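Long-range contacts in designed helical repeat protein (Synthetic construct, PDB 5CWM), which has no known biological function and was designed by computation as a stacked array of antiparallel helices: residues G115-A120 and E169-P174; V153-A158 and E208-E213; R179-V184 and E216-V221. All coordinates share one frame; numbering follows the deposited sequence.

In the fold
All three contacts lie in the C-terminal half of the array. Interaction 1 is a surface contact between two turns, where helix 117-141 begins and helix 144-170 ends, and is mostly polar, with like charges facing each other. Interactions 2 and 3 are buried and share helix 201-226: the former sets it parallel to helix 144-170, which interaction 1 also uses, the latter antiparallel to helix 174-198. Interaction 2 combines a small apolar patch with a salt bridge and with the Glu213 carboxylate at the Ala158 carbonyl; interaction 3 is almost wholly aliphatic. The two adjoin where Val210 and Glu213 touch Val184. A salt bridge from Glu169 to Arg220 ties interaction 1 to interaction 3.

Interaction 1. Residues G115-A120 and E169-P174; sequences GDPEVA and EKQGDP
The carbonyl oxygen Gly115 O faces the amide end of the Gln171 side chain, which reaches from one turn to the next. Gln171 arrives there because CG stands beside its own backbone N (chi1 -73°) and the chain beyond is extended. The Gln171 side chain crosses Pro117 at about a right angle, its amide end against CG and CD of the ring. Farther along, the carboxylates of Glu118 and Asp173 approach each other, OE2 of Glu118 lying 3.5 Å from OD2 of Asp173, with their planes turned 59° apart. Glu118 gets that close through a bend at chi2. Both turns carry the sequence Gly-Asp-Pro. Gly115 and Gly172 take positive phi just after a helix, and Gly115 is the C-prime residue of a Schellman motif; Asp116 and Asp173 follow at the N-cap positions. Asp116 OD1 takes a weak but nearly straight capping bond from Val119 N at 3.5 Å, while Ala120 N bonds to Asp116 O at 3.2 Å. Val176 of helix 174-198 touches both Pro117 and Glu118. Two carboxylates as close as those of Glu118 and Asp173 would, if both are charged, repel, and their exposure probably lets solvent screen them; what holds the turns together is probably the Gln171 side chain beside Gly115 and Pro117.

Interaction 2. Residues V153-A158 and E208-E213; sequences VAEEAA and ERVREE
Arg209 and Glu155 form a salt bridge along the edge of two parallel helices. NH1 of Arg209 donates to OE2 of Glu155 at 3.2 Å, with a bent N-H...O angle of 143°. It meets the syn side of that oxygen from somewhat out of the carboxylate plane, although the planes of the two groups are almost parallel. The aliphatic chain of the arginine passes beside the same carboxylate. With CG anti to the backbone N (chi1 -172°) and an extended chain beyond, Glu155 carries its carboxylate across to the other helix. There its second oxygen, OE1, makes a further salt bridge to Arg206, so two arginines of helix 201-226 share one acid. With an alanine here instead of Glu155, Arg206 and Arg209 would probably lose the acid they share, and the Arg209 guanidinium could turn more freely.

Next to the salt bridge the contact becomes apolar. CB of Ala158 packs on both methyls of Val210, at 3.9 Å from CG2 and 4.1 Å from CG1. One turn on, the extended side chain of Glu213 reaches back to the Ala158 backbone, OE2 of Glu213 lying 2.7 Å from Ala158 O, a spacing at which the acid may hold a proton. Helix 174-198 closes the inner side: Val184, Ala188 and Leu191 pack on Val210, and Val187 on Ala158. The axes of segments 153-158 and 208-213 run 10.5 Å apart at 10°. Such parallel contact between two helices, with the intervening helix of the chain packed beneath both, is characteristic of the stacked layers of an alpha-helical repeat array.

Interaction 3. Residues R179-V184 and E216-V221; sequences RAVELV and ELQERV
Val181 points its side chain into helix 201-226, and its two methyls divide the work. From CB, the branch CG1 lies anti to the backbone N (chi1 174°) and runs toward the solvent side, where the exposed Gln218 lies; CG1 of Val181 sits 3.8 Å from OE1 of Gln218. The Gln218 side chain crosses that of Val181 at about a right angle, its oxygen brought there by a bend at chi2. The other branch, CG2, enters the apolar interior. CG2 of Val181 touches CG2 of Val221 at 3.6 Å, the two side chains sliding past each other in opposite directions. On the preceding turn of that helix, CG2 of Val181 rests 3.9 Å from CB of Leu217 and equally 3.9 Å from the carbonyl oxygen Leu217 O. One turn farther along helix 174-198, Val184 repeats the theme: CG2 of Val184 meets CD2 of Leu217 at 3.8 Å, the leucine crossing it at about a right angle. Leu217 thus offers its base to one valine and a terminal methyl to the other. The segment axes pass 9.9 Å apart at 172°, an antiparallel pair in which Val181 and Leu217 are level. Helix 144-170 covers one flank, with Leu165 on Leu217 and Val221, and Ala161 on Val184. Valine methyls meeting aliphatic carbon at three points make this a contact of dispersion and water exclusion, one that sets no directional bonds across the helices; between the two segments, the polar atoms that Val181 meets are Gln218 OE1 and Leu217 O.

Interaction 1. Residues G115-A120 and E169-P174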
loop_
_atom_site.group_PDB
_atom_site.type_symbol
_atom_site.label_atom_id
_atom_site.label_comp_id
_atom_site.label_asym_id
_atom_site.label_seq_id
_atom_site.Cartn_x
_atom_site.Cartn_y
_atom_site.Cartn_z
ATOM N N GLY A 115 0.548 6.898 19.053
ATOM C CA GLY A 115 -0.569 6.177 19.639
ATOM C C GLY A 115 -1.871 6.357 18.879
ATOM O O GLY A 115 -2.888 6.746 19.457
ATOM N N ASP A 116 -1.842 6.067 17.582
ATOM C CA ASP A 116 -3.016 6.223 16.728
ATOM C C ASP A 116 -3.344 4.914 16.011
ATOM O O ASP A 116 -2.829 4.651 14.925
ATOM C CB ASP A 116 -2.793 7.346 15.711
ATOM C CG ASP A 116 -4.091 7.892 15.147
ATOM O OD1 ASP A 116 -5.071 7.124 15.034
ATOM O OD2 ASP A 116 -4.132 9.095 14.813
ATOM N N PRO A 117 -4.206 4.086 16.625
ATOM C CA PRO A 117 -4.563 2.757 16.113
ATOM C C PRO A 117 -5.235 2.786 14.740
ATOM O O PRO A 117 -4.942 1.932 13.901
ATOM C CB PRO A 117 -5.530 2.221 17.176
ATOM C CG PRO A 117 -6.070 3.435 17.849
ATOM C CD PRO A 117 -4.943 4.419 17.856
ATOM N N GLU A 118 -6.121 3.753 14.519
ATOM C CA GLU A 118 -6.855 3.853 13.261
ATOM C C GLU A 118 -5.918 4.094 12.081
ATOM O O GLU A 118 -6.006 3.416 11.054
ATOM C CB GLU A 118 -7.900 4.971 13.334
ATOM C CG GLU A 118 -9.003 4.745 14.362
ATOM C CD GLU A 118 -8.572 5.082 15.777
ATOM O OE1 GLU A 118 -7.512 5.723 15.941
ATOM O OE2 GLU A 118 -9.292 4.705 16.725
ATOM N N VAL A 119 -5.021 5.062 12.238
ATOM C CA VAL A 119 -4.061 5.404 11.196
ATOM C C VAL A 119 -3.128 4.230 10.902
ATOM O O VAL A 119 -2.761 3.994 9.751
ATOM C CB VAL A 119 -3.232 6.648 11.587
ATOM C CG1 VAL A 119 -2.126 6.907 10.574
ATOM C CG2 VAL A 119 -4.137 7.863 11.706
ATOM N N ALA A 120 -2.761 3.490 11.943
ATOM C CA ALA A 120 -1.927 2.303 11.782
ATOM C C ALA A 120 -2.665 1.227 10.989
ATOM O O ALA A 120 -2.098 0.594 10.093
ATOM C CB ALA A 120 -1.500 1.766 13.139
ATOM N N GLU A 169 -5.064 -3.232 21.714
ATOM C CA GLU A 169 -5.301 -3.823 23.026
ATOM C C GLU A 169 -4.532 -3.067 24.106
ATOM O O GLU A 169 -4.831 -3.192 25.294
ATOM C CB GLU A 169 -4.917 -5.306 23.038
ATOM C CG GLU A 169 -3.428 -5.575 22.931
ATOM C CD GLU A 169 -3.093 -7.049 23.047
ATOM O OE1 GLU A 169 -4.025 -7.860 23.229
ATOM O OE2 GLU A 169 -1.897 -7.399 22.956
ATOM N N LYS A 170 -3.540 -2.283 23.691
ATOM C CA LYS A 170 -2.820 -1.420 24.620
ATOM C C LYS A 170 -3.663 -0.206 24.987
ATOM O O LYS A 170 -3.691 0.212 26.144
ATOM C CB LYS A 170 -1.480 -0.974 24.030
ATOM C CG LYS A 170 -0.332 -1.936 24.295
ATOM C CD LYS A 170 0.970 -1.417 23.708
ATOM C CE LYS A 170 2.122 -2.366 24.002
ATOM N NZ LYS A 170 3.416 -1.854 23.470
ATOM N N GLN A 171 -4.349 0.360 23.999
ATOM C CA GLN A 171 -5.226 1.500 24.250
ATOM C C GLN A 171 -6.667 1.063 24.502
ATOM O O GLN A 171 -7.551 1.897 24.695
ATOM C CB GLN A 171 -5.173 2.487 23.084
ATOM C CG GLN A 171 -3.879 3.278 23.007
ATOM C CD GLN A 171 -3.950 4.413 22.008
ATOM O OE1 GLN A 171 -3.041 5.240 21.923
ATOM N NE2 GLN A 171 -5.037 4.463 21.245
ATOM N N GLY A 172 -6.895 -0.246 24.501
ATOM C CA GLY A 172 -8.213 -0.794 24.771
ATOM C C GLY A 172 -9.250 -0.463 23.715
ATOM O O GLY A 172 -10.315 0.071 24.025
ATOM N N ASP A 173 -8.941 -0.782 22.461
ATOM C CA ASP A 173 -9.874 -0.562 21.362
ATOM C C ASP A 173 -10.152 -1.878 20.638
ATOM O O ASP A 173 -9.481 -2.207 19.660
ATOM C CB ASP A 173 -9.323 0.481 20.386
ATOM C CG ASP A 173 -10.402 1.091 19.506
ATOM O OD1 ASP A 173 -11.421 0.417 19.244
ATOM O OD2 ASP A 173 -10.228 2.250 19.074
ATOM N N PRO A 174 -11.148 -2.636 21.127
ATOM C CA PRO A 174 -11.513 -3.954 20.592
ATOM C C PRO A 174 -11.923 -3.917 19.121
ATOM O O PRO A 174 -11.674 -4.878 18.392
ATOM C CB PRO A 174 -12.699 -4.371 21.471
ATOM C CG PRO A 174 -12.540 -3.582 22.724
ATOM C CD PRO A 174 -11.974 -2.268 22.288
#

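Interaction 2. Residues V153-A158 and E208-E213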
loop_
_atom_site.group_PDB
_atom_site.type_symbol
_atom_site.label_atom_id
_atom_site.label_comp_id
_atom_site.label_asym_id
_atom_site.label_seq_id
_atom_site.Cartn_x
_atom_site.Cartn_y
_atom_site.Cartn_z
ATOM N N VAL A 153 5.466 -8.702 0.736
ATOM C CA VAL A 153 4.785 -7.517 1.249
ATOM C C VAL A 153 3.436 -7.878 1.872
ATOM O O VAL A 153 3.061 -7.341 2.914
ATOM C CB VAL A 153 4.586 -6.465 0.135
ATOM C CG1 VAL A 153 3.601 -5.390 0.566
ATOM C CG2 VAL A 153 5.921 -5.845 -0.246
ATOM N N ALA A 154 2.717 -8.793 1.228
ATOM C CA ALA A 154 1.447 -9.296 1.750
ATOM C C ALA A 154 1.604 -9.854 3.164
ATOM O O ALA A 154 1.008 -9.340 4.122
ATOM C CB ALA A 154 0.879 -10.361 0.823
ATOM N N GLU A 155 2.399 -10.915 3.286
ATOM C CA GLU A 155 2.637 -11.540 4.585
ATOM C C GLU A 155 3.197 -10.536 5.596
ATOM O O GLU A 155 2.919 -10.631 6.795
ATOM C CB GLU A 155 3.585 -12.732 4.441
ATOM C CG GLU A 155 3.728 -13.563 5.708
ATOM C CD GLU A 155 4.622 -14.773 5.520
ATOM O OE1 GLU A 155 5.172 -14.942 4.412
ATOM O OE2 GLU A 155 4.772 -15.555 6.483
ATOM N N GLU A 156 3.976 -9.574 5.109
ATOM C CA GLU A 156 4.511 -8.519 5.964
ATOM C C GLU A 156 3.384 -7.687 6.568
ATOM O O GLU A 156 3.395 -7.388 7.761
ATOM C CB GLU A 156 5.466 -7.617 5.182
ATOM C CG GLU A 156 6.037 -6.468 6.000
ATOM C CD GLU A 156 6.966 -5.579 5.198
ATOM O OE1 GLU A 156 7.102 -5.806 3.977
ATOM O OE2 GLU A 156 7.561 -4.653 5.787
ATOM N N ALA A 157 2.417 -7.313 5.735
ATOM C CA ALA A 157 1.252 -6.566 6.190
ATOM C C ALA A 157 0.473 -7.387 7.204
ATOM O O ALA A 157 0.061 -6.879 8.255
ATOM C CB ALA A 157 0.363 -6.192 5.016
ATOM N N ALA A 158 0.282 -8.663 6.878
ATOM C CA ALA A 158 -0.397 -9.586 7.779
ATOM C C ALA A 158 0.283 -9.611 9.142
ATOM O O ALA A 158 -0.379 -9.702 10.174
ATOM C CB ALA A 158 -0.435 -10.983 7.180
ATOM N N GLU A 208 -0.877 -20.522 4.977
ATOM C CA GLU A 208 -0.975 -21.338 6.184
ATOM C C GLU A 208 -0.511 -20.553 7.408
ATOM O O GLU A 208 -1.189 -20.536 8.443
ATOM C CB GLU A 208 -0.157 -22.624 6.037
ATOM C CG GLU A 208 -0.672 -23.569 4.963
ATOM C CD GLU A 208 0.183 -24.812 4.814
ATOM O OE1 GLU A 208 1.119 -24.993 5.621
ATOM O OE2 GLU A 208 -0.082 -25.607 3.888
ATOM N N ARG A 209 0.644 -19.900 7.280
ATOM C CA ARG A 209 1.183 -19.080 8.363
ATOM C C ARG A 209 0.192 -17.996 8.781
ATOM O O ARG A 209 -0.110 -17.836 9.967
ATOM C CB ARG A 209 2.508 -18.434 7.952
ATOM C CG ARG A 209 3.586 -19.405 7.499
ATOM C CD ARG A 209 4.939 -18.710 7.418
ATOM N NE ARG A 209 5.912 -19.472 6.640
ATOM C CZ ARG A 209 6.257 -19.183 5.389
ATOM N NH1 ARG A 209 5.711 -18.145 4.773
ATOM N NH2 ARG A 209 7.151 -19.929 4.755
ATOM N N VAL A 210 -0.312 -17.258 7.795
ATOM C CA VAL A 210 -1.261 -16.180 8.051
ATOM C C VAL A 210 -2.536 -16.706 8.711
ATOM O O VAL A 210 -3.068 -16.084 9.631
ATOM C CB VAL A 210 -1.620 -15.428 6.751
ATOM C CG1 VAL A 210 -2.728 -14.419 7.000
ATOM C CG2 VAL A 210 -0.390 -14.732 6.189
ATOM N N ARG A 211 -3.015 -17.860 8.250
ATOM C CA ARG A 211 -4.203 -18.475 8.836
ATOM C C ARG A 211 -3.969 -18.854 10.294
ATOM O O ARG A 211 -4.856 -18.686 11.132
ATOM C CB ARG A 211 -4.634 -19.707 8.037
ATOM C CG ARG A 211 -5.403 -19.382 6.766
ATOM C CD ARG A 211 -6.130 -20.605 6.230
ATOM N NE ARG A 211 -5.214 -21.690 5.893
ATOM C CZ ARG A 211 -4.689 -21.877 4.686
ATOM N NH1 ARG A 211 -4.988 -21.050 3.695
ATOM N NH2 ARG A 211 -3.865 -22.893 4.469
ATOM N N GLU A 212 -2.778 -19.364 10.595
ATOM C CA GLU A 212 -2.415 -19.660 11.978
ATOM C C GLU A 212 -2.424 -18.382 12.815
ATOM O O GLU A 212 -2.957 -18.352 13.934
ATOM C CB GLU A 212 -1.040 -20.331 12.044
ATOM C CG GLU A 212 -0.557 -20.639 13.454
ATOM C CD GLU A 212 -1.349 -21.748 14.120
ATOM O OE1 GLU A 212 -2.024 -22.518 13.403
ATOM O OE2 GLU A 212 -1.296 -21.853 15.364
ATOM N N GLU A 213 -1.840 -17.325 12.255
ATOM C CA GLU A 213 -1.794 -16.028 12.922
ATOM C C GLU A 213 -3.191 -15.517 13.257
ATOM O O GLU A 213 -3.433 -15.042 14.362
ATOM C CB GLU A 213 -1.063 -14.999 12.059
ATOM C CG GLU A 213 -1.011 -13.616 12.687
ATOM C CD GLU A 213 -0.414 -12.573 11.766
ATOM O OE1 GLU A 213 -0.251 -12.860 10.563
ATOM O OE2 GLU A 213 -0.108 -11.463 12.250
#

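Interaction 3. Residues R179-V184 and E216-V221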
loop_
_atom_site.group_PDB
_atom_site.type_symbol
_atom_site.label_atom_id
_atom_site.label_comp_id
_atom_site.label_asym_id
_atom_site.label_seq_id
_atom_site.Cartn_x
_atom_site.Cartn_y
_atom_site.Cartn_z
ATOM N N ARG A 179 -11.062 -5.592 13.575
ATOM C CA ARG A 179 -10.907 -5.199 12.180
ATOM C C ARG A 179 -9.520 -5.580 11.674
ATOM O O ARG A 179 -9.339 -5.889 10.495
ATOM C CB ARG A 179 -11.150 -3.697 12.013
ATOM C CG ARG A 179 -11.046 -3.201 10.579
ATOM C CD ARG A 179 -11.997 -3.945 9.658
ATOM N NE ARG A 179 -11.874 -3.502 8.272
ATOM C CZ ARG A 179 -11.033 -4.032 7.390
ATOM N NH1 ARG A 179 -10.237 -5.030 7.746
ATOM N NH2 ARG A 179 -10.989 -3.563 6.151
ATOM N N ALA A 180 -8.542 -5.566 12.574
ATOM C CA ALA A 180 -7.185 -5.975 12.238
ATOM C C ALA A 180 -7.143 -7.474 11.969
ATOM O O ALA A 180 -6.423 -7.934 11.084
ATOM C CB ALA A 180 -6.217 -5.601 13.351
ATOM N N VAL A 181 -7.919 -8.233 12.737
ATOM C CA VAL A 181 -8.052 -9.665 12.495
ATOM C C VAL A 181 -8.713 -9.901 11.139
ATOM O O VAL A 181 -8.305 -10.786 10.379
ATOM C CB VAL A 181 -8.868 -10.357 13.604
ATOM C CG1 VAL A 181 -9.129 -11.815 13.251
ATOM C CG2 VAL A 181 -8.143 -10.251 14.932
ATOM N N GLU A 182 -9.725 -9.091 10.836
ATOM C CA GLU A 182 -10.380 -9.138 9.533
ATOM C C GLU A 182 -9.383 -8.832 8.419
ATOM O O GLU A 182 -9.496 -9.343 7.305
ATOM C CB GLU A 182 -11.550 -8.153 9.483
ATOM C CG GLU A 182 -12.697 -8.501 10.418
ATOM C CD GLU A 182 -13.432 -9.758 9.996
ATOM O OE1 GLU A 182 -13.428 -10.073 8.787
ATOM O OE2 GLU A 182 -14.014 -10.432 10.872
ATOM N N LEU A 183 -8.401 -7.995 8.736
ATOM C CA LEU A 183 -7.345 -7.654 7.797
ATOM C C LEU A 183 -6.426 -8.856 7.589
ATOM O O LEU A 183 -6.026 -9.160 6.462
ATOM C CB LEU A 183 -6.555 -6.447 8.309
ATOM C CG LEU A 183 -5.862 -5.514 7.315
ATOM C CD1 LEU A 183 -5.436 -4.246 8.030
ATOM C CD2 LEU A 183 -4.665 -6.185 6.673
ATOM N N VAL A 184 -6.100 -9.537 8.684
ATOM C CA VAL A 184 -5.262 -10.728 8.620
ATOM C C VAL A 184 -5.919 -11.803 7.762
ATOM O O VAL A 184 -5.277 -12.392 6.890
ATOM C CB VAL A 184 -4.974 -11.310 10.021
ATOM C CG1 VAL A 184 -4.115 -12.560 9.910
ATOM C CG2 VAL A 184 -4.287 -10.279 10.896
ATOM N N GLU A 216 -4.734 -17.448 16.084
ATOM C CA GLU A 216 -4.281 -16.992 17.397
ATOM C C GLU A 216 -4.904 -15.647 17.783
ATOM O O GLU A 216 -5.397 -15.464 18.904
ATOM C CB GLU A 216 -2.755 -16.882 17.422
ATOM C CG GLU A 216 -2.031 -18.176 17.088
ATOM C CD GLU A 216 -0.532 -17.986 16.963
ATOM O OE1 GLU A 216 -0.064 -16.837 17.109
ATOM O OE2 GLU A 216 0.178 -18.985 16.717
ATOM N N LEU A 217 -4.882 -14.714 16.838
ATOM C CA LEU A 217 -5.346 -13.350 17.063
ATOM C C LEU A 217 -6.838 -13.296 17.368
ATOM O O LEU A 217 -7.299 -12.402 18.077
ATOM C CB LEU A 217 -5.030 -12.474 15.847
ATOM C CG LEU A 217 -3.718 -11.682 15.876
ATOM C CD1 LEU A 217 -2.532 -12.572 16.209
ATOM C CD2 LEU A 217 -3.497 -10.965 14.551
ATOM N N GLN A 218 -7.590 -14.250 16.827
ATOM C CA GLN A 218 -9.009 -14.359 17.138
ATOM C C GLN A 218 -9.194 -14.659 18.622
ATOM O O GLN A 218 -10.039 -14.062 19.293
ATOM C CB GLN A 218 -9.671 -15.445 16.286
ATOM C CG GLN A 218 -11.141 -15.677 16.606
ATOM C CD GLN A 218 -12.007 -14.471 16.298
ATOM O OE1 GLN A 218 -11.687 -13.666 15.423
ATOM N NE2 GLN A 218 -13.113 -14.339 17.022
ATOM N N GLU A 219 -8.382 -15.583 19.126
ATOM C CA GLU A 219 -8.410 -15.949 20.535
ATOM C C GLU A 219 -7.930 -14.796 21.411
ATOM O O GLU A 219 -8.420 -14.611 22.526
ATOM C CB GLU A 219 -7.554 -17.191 20.780
ATOM C CG GLU A 219 -7.950 -18.389 19.934
ATOM C CD GLU A 219 -7.045 -19.585 20.158
ATOM O OE1 GLU A 219 -7.207 -20.596 19.443
ATOM O OE2 GLU A 219 -6.173 -19.514 21.048
ATOM N N ARG A 220 -6.972 -14.023 20.904
ATOM C CA ARG A 220 -6.473 -12.864 21.643
ATOM C C ARG A 220 -7.537 -11.776 21.776
ATOM O O ARG A 220 -7.747 -11.230 22.861
ATOM C CB ARG A 220 -5.224 -12.291 20.970
ATOM C CG ARG A 220 -4.042 -13.244 20.954
ATOM C CD ARG A 220 -2.782 -12.555 20.455
ATOM N NE ARG A 220 -2.348 -11.488 21.354
ATOM C CZ ARG A 220 -1.256 -10.753 21.169
ATOM N NH1 ARG A 220 -0.481 -10.968 20.114
ATOM N NH2 ARG A 220 -0.937 -9.804 22.037
ATOM N N VAL A 221 -8.200 -11.460 20.666
ATOM C CA VAL A 221 -9.281 -10.480 20.671
ATOM C C VAL A 221 -10.423 -10.971 21.552
ATOM O O VAL A 221 -11.042 -10.190 22.275
ATOM C CB VAL A 221 -9.803 -10.200 19.246
ATOM C CG1 VAL A 221 -11.067 -9.354 19.289
ATOM C CG2 VAL A 221 -8.735 -9.509 18.426
#